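Local coordinates for concanavalin A-like lectin protein kinase family protein (Theobroma cacao, PDB 6CTH), which probably transfers phosphate from ATP to protein substrates as a plant lectin-type receptor-like kinase, its kinase domain here holding an oxindole inhibitor and a magnesium ion, at residues A[139-143]-A[144-148]; A[230-233]-A[234-238]; A[282-285]-A[286-290]. One frame throughout, in Å; residues are numbered along the deposited sequence.

Contact 1 of 3, residues A[139-143]-A[144-148]; sequences HRDIK and TSNIM. With MG (magnesium ion), chain C; FE7 (N-{(3Z)-2-oxo-3-[phenyl({4-[(piperidin-1-yl)methyl]phenyl}amino)methylidene]-2,3-dihydro-1H-indol-5-yl}ethanesulfonamide), chain B.
The amide nitrogen ND2 of Asn146 donates to the backbone O of Asp141 at 2.7 Å. The bond lies in the carbonyl plane and almost in the plane of the amide itself, which fixes the amide's rotation; a weak hydrogen bond from ND2 to Asp159 adds a second restraint. The carboxylate of Asp141 stands nearly perpendicular to this amide, at 81°, and its OD2 binds magnesium at 2.0 Å beside four waters and Asp159, while OD1 is held by Thr180. Lys143, its CG set between backbone N and carbonyl carbon (chi1 53°), runs out extended, so that its CE passes 3.5 Å from Ser145 OG and 3.6 Å from Asn146 ND2. Its NZ bonds to Thr180 and makes only a long salt bridge, 3.8 Å, to Asp141 OD2. Within 139-143, His139 ND1 accepts from Asp141 N at 2.9 Å, close to the ring plane. This is the kinase catalytic loop, HRDIKTSN, and the inhibitor's ethyl group lies against Ser145 O and Asn146 OD1. The loop leaves strand 136-138 and enters strand 147-149, which pairs with strand 155-157; Ile142 packs on helix 196-212, and Thr144 touches both that helix and helix 99-103.

Contact 2 of 3, residues A[230-233]-A[234-238]; sequences VPWV and WESYG
Ser236 folds back on Trp232 one turn earlier, and its backbone N and hydroxyl both donate to Trp232 O. The amide bond is 2.9 Å long, and the bond from Ser236 OG to the same oxygen is 3.0 Å. They arrive from opposite faces of the carbonyl plane, tilted 27° and 33° from it, and one oxygen accepts both. The hydroxyl gets there because OG lies beside its own backbone N and anti to the carbonyl carbon (chi1 -67°). The same placement sets OG over the centre of one face of the Trp232 indole, 3.9 Å from CE2. That indole also makes a cation-pi contact with Arg214 and meets the ring of Phe221.

The other carbonyls of 230-233 each have their helical donor: Val230 O takes Trp234 N, Pro231 O takes Glu235 N, and Val233 O takes Tyr237 N at 2.9 Å. One residue further on, Trp234 O receives Gly238 N. Two side-chain donors are satisfied outside the helix, Trp234 NE1 by the backbone O of Pro297 and Tyr237 OH, weakly, by that of Leu296, which ties the C-terminal tail to this helix. Apolar contact between the two segments is slight: Val230 CG1 comes to 4.4 Å from Trp234 CE3, near the plane of the indole and at its edge. Val233 packs on Val263 and Leu267 of helix 256-269 and on Leu208 of helix 196-212, while Glu235 is exposed. The arrangement is a regular amphipathic alpha-helix with a serine hydroxyl bonded to the i-4 carbonyl, set in the helical C-terminal lobe of the protein kinase fold.

Contact 3 of 3, residues A[282-285]-A[286-290]; sequences QVIQ and VLNFE
Val283 and Leu287 lie side by side, one turn apart and pointing the same way, on a helix that ends in a Schellman motif in the C-terminal lobe of the kinase fold. Their methyls Val283 CG1 and Leu287 CD1 meet at 3.8 Å, and in the backbone Leu287 N donates to Val283 O in a nearly straight bond of 2.9 Å. This is the tightly packed part. Val283 also touches Val265 and Cys269 of helix 256-269, Val286 rests on Val265 and Trp268 of the same helix, and Ile284 reaches Ala123 and Leu127 of helix 112-132.

The solvent side is looser. The exposed Gln282 leads its amide away from the following turn and bonds through OE1 to Ser279 N, and the side chain of Gln285 is extended beyond CG and touches Ala291. Of the Glu290 side chain, also exposed, CB alone comes near the preceding turn, 3.6 Å from Gln285 O.

At the C-terminal end, Asn288 N still bonds to Ile284 O at 3.1 Å, with a weak second bond to Gln285 O. Phe289 then takes a positive phi of 58°, the C-prime position, and ends the helix. Its N donates to Val286 O, and its ring, in cation-pi contact with Lys257, has that same oxygen over one face, offset toward the rim. The outer bond of the motif reaches back five residues, from Glu290 N to Gln285 O at 2.9 Å, with an N-H...O angle of 159°.

How the contacts relate
From the N terminus the three contacts follow in series, none nested in or crossing another. Contact 1 comes first and is the one that closes a loop, between strands 136-138 and 147-149, its centre about 2 Å from that of the chain. Contact 2 spans nearly all of helix 229-238, and contact 3 ends helix 280-287; these two lie in the outer helices, their centres about 22 and 20 Å from that of the chain. All pairs of centres are 21 to 23 Å apart, and no two contacts touch. Helix 196-212 lies against both contacts 1 and 2, and helix 256-269 against both 2 and 3, linking the catalytic loop to the helical periphery.

Contact 1 of 3, residues A[139-143]-A[144-148]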
ATOM      1  N   HIS A 139       6.991   4.492  -6.118  1.00 27.44           N
ATOM      2  CA  HIS A 139       6.726   4.357  -4.686  1.00 27.15           C
ATOM      3  C   HIS A 139       7.677   3.365  -3.993  1.00 27.52           C
ATOM      4  O   HIS A 139       8.258   3.669  -2.912  1.00 27.09           O
ATOM      5  CB  HIS A 139       5.269   3.924  -4.505  1.00 26.82           C
ATOM      6  CG  HIS A 139       4.832   3.865  -3.082  1.00 26.78           C
ATOM      7  ND1 HIS A 139       5.217   2.837  -2.209  1.00 26.47           N
ATOM      8  CD2 HIS A 139       4.096   4.735  -2.348  1.00 26.40           C
ATOM      9  CE1 HIS A 139       4.689   3.078  -1.015  1.00 26.48           C
ATOM     10  NE2 HIS A 139       4.026   4.236  -1.067  1.00 26.37           N
ATOM     11  N   ARG A 140       7.764   2.175  -4.566  1.00 28.11           N
ATOM     12  CA  ARG A 140       8.691   1.143  -4.126  1.00 29.01           C
ATOM     13  C   ARG A 140       8.306   0.363  -2.878  1.00 29.18           C
ATOM     14  O   ARG A 140       9.027  -0.540  -2.475  1.00 29.42           O
ATOM     15  CB  ARG A 140      10.106   1.704  -4.026  1.00 30.00           C
ATOM     16  CG  ARG A 140      10.653   2.131  -5.375  1.00 31.34           C
ATOM     17  CD  ARG A 140      12.050   2.695  -5.269  1.00 32.58           C
ATOM     18  NE  ARG A 140      13.027   1.665  -4.954  1.00 33.38           N
ATOM     19  CZ  ARG A 140      13.981   1.795  -4.042  1.00 34.67           C
ATOM     20  NH1 ARG A 140      14.091   2.914  -3.347  1.00 35.52           N
ATOM     21  NH2 ARG A 140      14.827   0.803  -3.824  1.00 35.56           N
ATOM     22  N   ASP A 141       7.167   0.685  -2.283  1.00 28.51           N
ATOM     23  CA  ASP A 141       6.710  -0.089  -1.125  1.00 28.76           C
ATOM     24  C   ASP A 141       5.212  -0.170  -1.000  1.00 28.19           C
ATOM     25  O   ASP A 141       4.629  -0.002   0.086  1.00 27.89           O
ATOM     26  CB  ASP A 141       7.359   0.423   0.135  1.00 29.10           C
ATOM     27  CG  ASP A 141       7.394  -0.622   1.267  1.00 29.90           C
ATOM     28  OD1 ASP A 141       7.212  -1.825   1.005  1.00 29.42           O
ATOM     29  OD2 ASP A 141       7.671  -0.191   2.401  1.00 29.66           O
ATOM     30  N   ILE A 142       4.571  -0.427  -2.114  1.00 27.62           N
ATOM     31  CA  ILE A 142       3.160  -0.610  -2.109  1.00 27.68           C
ATOM     32  C   ILE A 142       2.807  -1.912  -1.370  1.00 28.41           C
ATOM     33  O   ILE A 142       3.266  -2.965  -1.793  1.00 28.76           O
ATOM     34  CB  ILE A 142       2.628  -0.587  -3.531  1.00 27.82           C
ATOM     35  CG1 ILE A 142       2.830   0.821  -4.137  1.00 27.69           C
ATOM     36  CG2 ILE A 142       1.183  -1.008  -3.574  1.00 27.90           C
ATOM     37  CD1 ILE A 142       2.753   0.817  -5.662  1.00 28.13           C
ATOM     38  N   LYS A 143       1.972  -1.826  -0.336  1.00 28.41           N
ATOM     39  CA  LYS A 143       1.467  -2.970   0.383  1.00 29.29           C
ATOM     40  C   LYS A 143       0.297  -2.498   1.269  1.00 29.97           C
ATOM     41  O   LYS A 143       0.130  -1.289   1.456  1.00 28.99           O
ATOM     42  CB  LYS A 143       2.584  -3.579   1.260  1.00 29.63           C
ATOM     43  CG  LYS A 143       3.251  -2.611   2.167  1.00 29.88           C
ATOM     44  CD  LYS A 143       4.424  -3.254   2.965  1.00 30.55           C
ATOM     45  CE  LYS A 143       5.189  -2.327   3.837  1.00 31.56           C
ATOM     46  NZ  LYS A 143       6.285  -3.011   4.609  1.00 32.58           N
ATOM     47  N   THR A 144      -0.529  -3.426   1.776  1.00 30.37           N
ATOM     48  CA  THR A 144      -1.737  -2.987   2.514  1.00 31.80           C
ATOM     49  C   THR A 144      -1.491  -2.272   3.843  1.00 31.98           C
ATOM     50  O   THR A 144      -2.276  -1.390   4.207  1.00 32.16           O
ATOM     51  CB  THR A 144      -2.788  -4.109   2.712  1.00 33.74           C
ATOM     52  OG1 THR A 144      -2.323  -5.020   3.677  1.00 35.32           O
ATOM     53  CG2 THR A 144      -3.078  -4.861   1.459  1.00 34.20           C
ATOM     54  N   SER A 145      -0.364  -2.510   4.525  1.00 31.05           N
ATOM     55  CA  SER A 145      -0.026  -1.719   5.696  1.00 31.41           C
ATOM     56  C   SER A 145       0.351  -0.266   5.414  1.00 30.70           C
ATOM     57  O   SER A 145       0.498   0.522   6.344  1.00 30.72           O
ATOM     58  CB  SER A 145       1.108  -2.351   6.532  1.00 32.08           C
ATOM     59  OG  SER A 145       2.264  -2.576   5.752  1.00 32.37           O
ATOM     60  N   ASN A 146       0.572   0.064   4.139  1.00 30.03           N
ATOM     61  CA  ASN A 146       0.800   1.423   3.718  1.00 29.73           C
ATOM     62  C   ASN A 146      -0.427   2.079   3.140  1.00 29.48           C
ATOM     63  O   ASN A 146      -0.310   3.229   2.629  1.00 30.02           O
ATOM     64  CB  ASN A 146       1.934   1.486   2.692  1.00 29.64           C
ATOM     65  CG  ASN A 146       3.299   1.333   3.339  1.00 30.52           C
ATOM     66  OD1 ASN A 146       3.482   1.625   4.540  1.00 31.88           O
ATOM     67  ND2 ASN A 146       4.235   0.884   2.582  1.00 29.21           N
ATOM     68  N   ILE A 147      -1.587   1.443   3.238  1.00 29.26           N
ATOM     69  CA  ILE A 147      -2.855   2.048   2.780  1.00 29.76           C
ATOM     70  C   ILE A 147      -3.723   2.401   3.995  1.00 30.52           C
ATOM     71  O   ILE A 147      -4.137   1.521   4.760  1.00 30.88           O
ATOM     72  CB  ILE A 147      -3.589   1.106   1.807  1.00 29.60           C
ATOM     73  CG1 ILE A 147      -2.676   0.802   0.607  1.00 29.22           C
ATOM     74  CG2 ILE A 147      -4.924   1.694   1.368  1.00 30.01           C
ATOM     75  CD1 ILE A 147      -3.199  -0.278  -0.322  1.00 29.31           C
ATOM     76  N   MET A 148      -4.001   3.701   4.151  1.00 30.51           N
ATOM     77  CA  MET A 148      -4.812   4.193   5.254  1.00 31.78           C
ATOM     78  C   MET A 148      -6.249   4.325   4.834  1.00 32.37           C
ATOM     79  O   MET A 148      -6.542   4.612   3.637  1.00 32.31           O
ATOM     80  CB  MET A 148      -4.286   5.559   5.717  1.00 32.30           C
ATOM     81  CG  MET A 148      -2.868   5.562   6.234  1.00 33.03           C
ATOM     82  SD  MET A 148      -2.662   4.409   7.634  1.00 35.48           S
ATOM     83  CE  MET A 148      -3.761   5.222   8.750  1.00 35.68           C
TER
HETATM   84 MG    MG C 602       8.302   1.250   3.629  1.00 31.11          MG
HETATM   85  C4  FE7 B 601      -0.912   6.616  10.380  1.00 27.91           C
HETATM   86  C14 FE7 B 601       0.352   1.771  11.719  1.00 31.36           C
HETATM   87  C5  FE7 B 601      -1.142   7.943   9.972  1.00 28.83           C
HETATM   88  C6  FE7 B 601      -0.301   8.585   9.080  1.00 29.23           C
HETATM   89  C11 FE7 B 601      -1.380   3.933  11.948  1.00 30.13           C
HETATM   90  C7  FE7 B 601       0.773   7.889   8.558  1.00 30.73           C
HETATM   91  C8  FE7 B 601      -2.837   7.475  11.398  1.00 28.75           C
HETATM   92  C9  FE7 B 601      -1.972   6.270  11.314  1.00 29.68           C
HETATM   93  C10 FE7 B 601      -2.265   5.111  12.000  1.00 28.69           C
HETATM   94  C12 FE7 B 601      -0.113   3.979  12.514  1.00 30.26           C
HETATM   95  C13 FE7 B 601       0.747   2.903  12.396  1.00 33.97           C
HETATM   96  N1  FE7 B 601      -2.289   8.410  10.588  1.00 29.07           N
HETATM   97  N2  FE7 B 601      -3.435   5.037  12.649  1.00 30.88           N
HETATM   98  C3  FE7 B 601       0.165   5.924   9.829  1.00 29.27           C
HETATM   99  N3  FE7 B 601      -5.908   1.494  17.422  1.00 51.39           N
HETATM  100  O2  FE7 B 601      -3.850   7.617  12.071  1.00 31.85           O
HETATM  101  C2  FE7 B 601       0.986   6.555   8.894  1.00 31.73           C
HETATM  102  N   FE7 B 601       2.008   5.859   8.185  1.00 36.32           N
HETATM  103  S   FE7 B 601       2.463   4.307   8.261  1.00 38.38           S
HETATM  104  O   FE7 B 601       2.001   3.745   9.490  1.00 39.20           O
HETATM  105  O1  FE7 B 601       3.856   4.263   7.948  1.00 37.85           O
HETATM  106  C1  FE7 B 601       1.512   3.702   6.908  1.00 40.80           C
HETATM  107  C   FE7 B 601       1.646   4.694   5.779  1.00 43.41           C
HETATM  108  C16 FE7 B 601      -1.771   2.783  11.275  1.00 30.70           C
HETATM  109  C15 FE7 B 601      -0.905   1.711  11.161  1.00 33.46           C
HETATM  110  C17 FE7 B 601      -4.033   4.079  13.497  1.00 34.03           C
HETATM  111  C22 FE7 B 601      -3.375   2.921  13.887  1.00 35.17           C
HETATM  112  C21 FE7 B 601      -4.017   1.991  14.684  1.00 35.97           C
HETATM  113  C20 FE7 B 601      -5.322   2.191  15.106  1.00 41.09           C
HETATM  114  C19 FE7 B 601      -5.972   3.347  14.709  1.00 39.04           C
HETATM  115  C18 FE7 B 601      -5.339   4.286  13.917  1.00 36.07           C
HETATM  116  C23 FE7 B 601      -6.014   1.182  15.990  1.00 47.04           C
HETATM  117  C28 FE7 B 601      -6.718   0.575  18.223  1.00 54.34           C
HETATM  118  C27 FE7 B 601      -6.693   0.949  19.687  1.00 57.05           C
HETATM  119  C26 FE7 B 601      -5.274   0.993  20.215  1.00 55.89           C
HETATM  120  C25 FE7 B 601      -4.392   1.842  19.322  1.00 57.39           C
HETATM  121  C24 FE7 B 601      -4.518   1.420  17.877  1.00 53.86           C
HETATM  122  O   HOH W   1       4.629  -2.077   7.357  1.00 51.65           O
HETATM  123  O   HOH W   2       7.317   0.373   5.162  1.00 33.42           O
HETATM  124  O   HOH W   3      10.020   0.100   3.886  1.00 35.03           O
HETATM  125  O   HOH W   4       9.314   2.768   4.869  1.00 32.58           O
HETATM  126  O   HOH W   5       9.171   2.391   2.086  1.00 34.08           O

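Contact 2 of 3, residues A[230-233]-A[234-238]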
ATOM      1  N   VAL A 230       0.300 -15.600  -4.918  1.00 37.52           N
ATOM      2  CA  VAL A 230       0.166 -15.405  -6.337  1.00 37.79           C
ATOM      3  C   VAL A 230       0.129 -16.757  -7.106  1.00 38.43           C
ATOM      4  O   VAL A 230      -0.722 -16.925  -7.970  1.00 37.81           O
ATOM      5  CB  VAL A 230       1.245 -14.433  -6.889  1.00 38.44           C
ATOM      6  CG1 VAL A 230       1.317 -14.406  -8.393  1.00 38.72           C
ATOM      7  CG2 VAL A 230       0.989 -13.003  -6.356  1.00 37.39           C
ATOM      8  N   PRO A 231       1.033 -17.686  -6.791  1.00 38.97           N
ATOM      9  CA  PRO A 231       0.961 -18.993  -7.520  1.00 40.65           C
ATOM     10  C   PRO A 231      -0.345 -19.727  -7.296  1.00 40.97           C
ATOM     11  O   PRO A 231      -0.857 -20.327  -8.238  1.00 43.23           O
ATOM     12  CB  PRO A 231       2.111 -19.806  -6.943  1.00 40.92           C
ATOM     13  CG  PRO A 231       3.046 -18.831  -6.362  1.00 40.79           C
ATOM     14  CD  PRO A 231       2.244 -17.607  -5.974  1.00 39.50           C
ATOM     15  N   TRP A 232      -0.899 -19.669  -6.091  1.00 40.48           N
ATOM     16  CA  TRP A 232      -2.182 -20.312  -5.821  1.00 41.51           C
ATOM     17  C   TRP A 232      -3.313 -19.646  -6.567  1.00 40.74           C
ATOM     18  O   TRP A 232      -4.168 -20.310  -7.102  1.00 40.09           O
ATOM     19  CB  TRP A 232      -2.465 -20.318  -4.316  1.00 43.24           C
ATOM     20  CG  TRP A 232      -3.793 -20.825  -3.929  1.00 46.26           C
ATOM     21  CD1 TRP A 232      -4.157 -22.140  -3.764  1.00 48.71           C
ATOM     22  CD2 TRP A 232      -4.948 -20.046  -3.598  1.00 47.42           C
ATOM     23  NE1 TRP A 232      -5.478 -22.218  -3.353  1.00 49.36           N
ATOM     24  CE2 TRP A 232      -5.980 -20.951  -3.239  1.00 49.80           C
ATOM     25  CE3 TRP A 232      -5.211 -18.681  -3.554  1.00 48.91           C
ATOM     26  CZ2 TRP A 232      -7.257 -20.522  -2.850  1.00 50.79           C
ATOM     27  CZ3 TRP A 232      -6.495 -18.250  -3.171  1.00 49.85           C
ATOM     28  CH2 TRP A 232      -7.498 -19.179  -2.826  1.00 50.38           C
ATOM     29  N   VAL A 233      -3.315 -18.296  -6.639  1.00 39.09           N
ATOM     30  CA  VAL A 233      -4.327 -17.608  -7.447  1.00 38.56           C
ATOM     31  C   VAL A 233      -4.179 -17.975  -8.920  1.00 39.52           C
ATOM     32  O   VAL A 233      -5.185 -18.267  -9.609  1.00 39.98           O
ATOM     33  CB  VAL A 233      -4.336 -16.059  -7.222  1.00 37.53           C
ATOM     34  CG1 VAL A 233      -5.373 -15.396  -8.115  1.00 37.04           C
ATOM     35  CG2 VAL A 233      -4.661 -15.740  -5.776  1.00 37.61           C
ATOM     36  N   TRP A 234      -2.944 -18.031  -9.419  1.00 39.63           N
ATOM     37  CA  TRP A 234      -2.745 -18.326 -10.831  1.00 40.90           C
ATOM     38  C   TRP A 234      -3.224 -19.779 -11.134  1.00 42.60           C
ATOM     39  O   TRP A 234      -3.931 -20.007 -12.125  1.00 41.88           O
ATOM     40  CB  TRP A 234      -1.283 -18.083 -11.261  1.00 40.66           C
ATOM     41  CG  TRP A 234      -1.204 -17.625 -12.644  1.00 41.48           C
ATOM     42  CD1 TRP A 234      -1.757 -18.246 -13.747  1.00 42.70           C
ATOM     43  CD2 TRP A 234      -0.533 -16.466 -13.144  1.00 41.15           C
ATOM     44  NE1 TRP A 234      -1.514 -17.498 -14.878  1.00 43.44           N
ATOM     45  CE2 TRP A 234      -0.770 -16.408 -14.541  1.00 42.38           C
ATOM     46  CE3 TRP A 234       0.223 -15.464 -12.562  1.00 41.51           C
ATOM     47  CZ2 TRP A 234      -0.247 -15.381 -15.369  1.00 41.88           C
ATOM     48  CZ3 TRP A 234       0.710 -14.404 -13.397  1.00 40.76           C
ATOM     49  CH2 TRP A 234       0.477 -14.393 -14.769  1.00 41.29           C
ATOM     50  N   GLU A 235      -2.896 -20.711 -10.251  1.00 45.16           N
ATOM     51  CA  GLU A 235      -3.323 -22.088 -10.423  1.00 48.51           C
ATOM     52  C   GLU A 235      -4.844 -22.152 -10.376  1.00 48.97           C
ATOM     53  O   GLU A 235      -5.456 -22.848 -11.163  1.00 49.35           O
ATOM     54  CB  GLU A 235      -2.707 -22.981  -9.347  1.00 51.02           C
ATOM     55  CG  GLU A 235      -2.874 -24.472  -9.578  1.00 55.20           C
ATOM     56  CD  GLU A 235      -2.553 -25.288  -8.338  1.00 57.44           C
ATOM     57  OE1 GLU A 235      -3.394 -25.343  -7.421  1.00 60.76           O
ATOM     58  OE2 GLU A 235      -1.458 -25.872  -8.285  1.00 61.16           O
ATOM     59  N   SER A 236      -5.460 -21.411  -9.468  1.00 48.04           N
ATOM     60  CA  SER A 236      -6.913 -21.421  -9.374  1.00 49.42           C
ATOM     61  C   SER A 236      -7.566 -20.884 -10.639  1.00 50.46           C
ATOM     62  O   SER A 236      -8.571 -21.408 -11.091  1.00 51.15           O
ATOM     63  CB  SER A 236      -7.399 -20.628  -8.170  1.00 49.44           C
ATOM     64  OG  SER A 236      -7.029 -21.255  -6.966  1.00 50.56           O
ATOM     65  N   TYR A 237      -6.994 -19.823 -11.196  1.00 48.46           N
ATOM     66  CA  TYR A 237      -7.514 -19.233 -12.424  1.00 49.71           C
ATOM     67  C   TYR A 237      -7.421 -20.198 -13.602  1.00 51.35           C
ATOM     68  O   TYR A 237      -8.343 -20.308 -14.387  1.00 52.41           O
ATOM     69  CB  TYR A 237      -6.796 -17.922 -12.749  1.00 48.61           C
ATOM     70  CG  TYR A 237      -6.896 -17.502 -14.193  1.00 47.86           C
ATOM     71  CD1 TYR A 237      -8.048 -16.928 -14.691  1.00 48.60           C
ATOM     72  CD2 TYR A 237      -5.834 -17.676 -15.053  1.00 48.54           C
ATOM     73  CE1 TYR A 237      -8.137 -16.550 -16.013  1.00 49.94           C
ATOM     74  CE2 TYR A 237      -5.910 -17.296 -16.372  1.00 50.13           C
ATOM     75  CZ  TYR A 237      -7.065 -16.735 -16.847  1.00 50.84           C
ATOM     76  OH  TYR A 237      -7.132 -16.363 -18.168  1.00 53.32           O
ATOM     77  N   GLY A 238      -6.303 -20.898 -13.708  1.00 52.51           N
ATOM     78  CA  GLY A 238      -6.103 -21.851 -14.789  1.00 55.20           C
ATOM     79  C   GLY A 238      -6.987 -23.090 -14.694  1.00 56.00           C
ATOM     80  O   GLY A 238      -7.190 -23.740 -15.698  1.00 56.11           O
TER

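Contact 3 of 3, residues A[282-285]-A[286-290]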
ATOM      1  N   GLN A 282      -4.202   1.399 -18.029  1.00 34.25           N
ATOM      2  CA  GLN A 282      -4.880   0.247 -18.639  1.00 35.29           C
ATOM      3  C   GLN A 282      -5.620  -0.558 -17.611  1.00 35.09           C
ATOM      4  O   GLN A 282      -6.708  -1.061 -17.878  1.00 35.55           O
ATOM      5  CB  GLN A 282      -3.898  -0.644 -19.378  1.00 36.82           C
ATOM      6  CG  GLN A 282      -3.295  -0.037 -20.642  1.00 37.72           C
ATOM      7  CD  GLN A 282      -2.164  -0.873 -21.225  1.00 39.44           C
ATOM      8  OE1 GLN A 282      -1.289  -1.401 -20.522  1.00 38.19           O
ATOM      9  NE2 GLN A 282      -2.197  -1.025 -22.545  1.00 41.49           N
ATOM     10  N   VAL A 283      -5.010  -0.712 -16.415  1.00 33.99           N
ATOM     11  CA  VAL A 283      -5.659  -1.377 -15.304  1.00 33.63           C
ATOM     12  C   VAL A 283      -6.967  -0.704 -14.943  1.00 33.10           C
ATOM     13  O   VAL A 283      -7.973  -1.375 -14.775  1.00 32.98           O
ATOM     14  CB  VAL A 283      -4.712  -1.380 -14.049  1.00 33.78           C
ATOM     15  CG1 VAL A 283      -5.453  -1.736 -12.769  1.00 33.65           C
ATOM     16  CG2 VAL A 283      -3.543  -2.334 -14.292  1.00 33.83           C
ATOM     17  N   ILE A 284      -6.959   0.627 -14.840  1.00 32.28           N
ATOM     18  CA  ILE A 284      -8.161   1.336 -14.447  1.00 33.25           C
ATOM     19  C   ILE A 284      -9.277   1.151 -15.487  1.00 34.51           C
ATOM     20  O   ILE A 284     -10.440   0.948 -15.091  1.00 34.23           O
ATOM     21  CB  ILE A 284      -7.897   2.837 -14.194  1.00 33.14           C
ATOM     22  CG1 ILE A 284      -7.007   3.011 -12.968  1.00 32.15           C
ATOM     23  CG2 ILE A 284      -9.196   3.642 -14.026  1.00 33.79           C
ATOM     24  CD1 ILE A 284      -6.305   4.345 -12.867  1.00 32.21           C
ATOM     25  N   GLN A 285      -8.915   1.178 -16.768  1.00 36.48           N
ATOM     26  CA  GLN A 285      -9.874   0.954 -17.858  1.00 39.70           C
ATOM     27  C   GLN A 285     -10.536  -0.441 -17.698  1.00 39.59           C
ATOM     28  O   GLN A 285     -11.761  -0.574 -17.813  1.00 40.52           O
ATOM     29  CB  GLN A 285      -9.185   1.028 -19.249  1.00 42.50           C
ATOM     30  CG  GLN A 285      -8.559   2.351 -19.672  1.00 45.33           C
ATOM     31  CD  GLN A 285      -7.524   2.183 -20.853  1.00 50.64           C
ATOM     32  OE1 GLN A 285      -6.575   2.969 -21.015  1.00 54.24           O
ATOM     33  NE2 GLN A 285      -7.730   1.131 -21.690  1.00 54.71           N
ATOM     34  N   VAL A 286      -9.732  -1.471 -17.402  1.00 38.39           N
ATOM     35  CA  VAL A 286     -10.250  -2.834 -17.251  1.00 38.22           C
ATOM     36  C   VAL A 286     -11.151  -2.977 -16.021  1.00 38.41           C
ATOM     37  O   VAL A 286     -12.216  -3.617 -16.097  1.00 38.71           O
ATOM     38  CB  VAL A 286      -9.122  -3.869 -17.256  1.00 38.25           C
ATOM     39  CG1 VAL A 286      -9.643  -5.270 -16.954  1.00 38.84           C
ATOM     40  CG2 VAL A 286      -8.410  -3.844 -18.595  1.00 38.99           C
ATOM     41  N   LEU A 287     -10.713  -2.430 -14.878  1.00 37.20           N
ATOM     42  CA  LEU A 287     -11.525  -2.418 -13.665  1.00 37.84           C
ATOM     43  C   LEU A 287     -12.895  -1.747 -13.837  1.00 39.47           C
ATOM     44  O   LEU A 287     -13.869  -2.151 -13.155  1.00 40.29           O
ATOM     45  CB  LEU A 287     -10.771  -1.716 -12.489  1.00 36.99           C
ATOM     46  CG  LEU A 287      -9.597  -2.557 -11.972  1.00 36.64           C
ATOM     47  CD1 LEU A 287      -8.784  -1.729 -11.006  1.00 35.68           C
ATOM     48  CD2 LEU A 287      -9.967  -3.923 -11.365  1.00 37.19           C
ATOM     49  N   ASN A 288     -12.960  -0.739 -14.713  1.00 40.18           N
ATOM     50  CA  ASN A 288     -14.217  -0.036 -15.022  1.00 41.79           C
ATOM     51  C   ASN A 288     -14.928  -0.596 -16.238  1.00 42.58           C
ATOM     52  O   ASN A 288     -15.862   0.040 -16.747  1.00 47.12           O
ATOM     53  CB  ASN A 288     -13.951   1.459 -15.206  1.00 42.47           C
ATOM     54  CG  ASN A 288     -13.540   2.119 -13.920  1.00 43.25           C
ATOM     55  OD1 ASN A 288     -12.352   2.298 -13.641  1.00 45.08           O
ATOM     56  ND2 ASN A 288     -14.511   2.398 -13.079  1.00 44.95           N
ATOM     57  N   PHE A 289     -14.471  -1.737 -16.747  1.00 43.44           N
ATOM     58  CA  PHE A 289     -15.118  -2.435 -17.851  1.00 45.09           C
ATOM     59  C   PHE A 289     -15.223  -1.549 -19.091  1.00 47.44           C
ATOM     60  O   PHE A 289     -16.192  -1.654 -19.857  1.00 48.40           O
ATOM     61  CB  PHE A 289     -16.491  -2.950 -17.408  1.00 46.67           C
ATOM     62  CG  PHE A 289     -16.429  -3.881 -16.230  1.00 47.26           C
ATOM     63  CD1 PHE A 289     -15.961  -5.184 -16.391  1.00 48.42           C
ATOM     64  CD2 PHE A 289     -16.836  -3.455 -14.967  1.00 47.24           C
ATOM     65  CE1 PHE A 289     -15.888  -6.052 -15.299  1.00 48.41           C
ATOM     66  CE2 PHE A 289     -16.764  -4.303 -13.876  1.00 46.45           C
ATOM     67  CZ  PHE A 289     -16.286  -5.598 -14.042  1.00 47.75           C
ATOM     68  N   GLU A 290     -14.214  -0.703 -19.292  1.00 46.32           N
ATOM     69  CA  GLU A 290     -14.081   0.135 -20.472  1.00 47.14           C
ATOM     70  C   GLU A 290     -13.092  -0.468 -21.476  1.00 47.99           C
ATOM     71  O   GLU A 290     -12.910   0.080 -22.582  1.00 49.01           O
ATOM     72  CB  GLU A 290     -13.649   1.561 -20.061  1.00 48.20           C
ATOM     73  CG  GLU A 290     -14.654   2.279 -19.172  1.00 50.14           C
ATOM     74  CD  GLU A 290     -14.236   3.706 -18.751  1.00 54.81           C
ATOM     75  OE1 GLU A 290     -13.584   4.443 -19.530  1.00 60.83           O
ATOM     76  OE2 GLU A 290     -14.597   4.133 -17.641  1.00 57.18           O
TER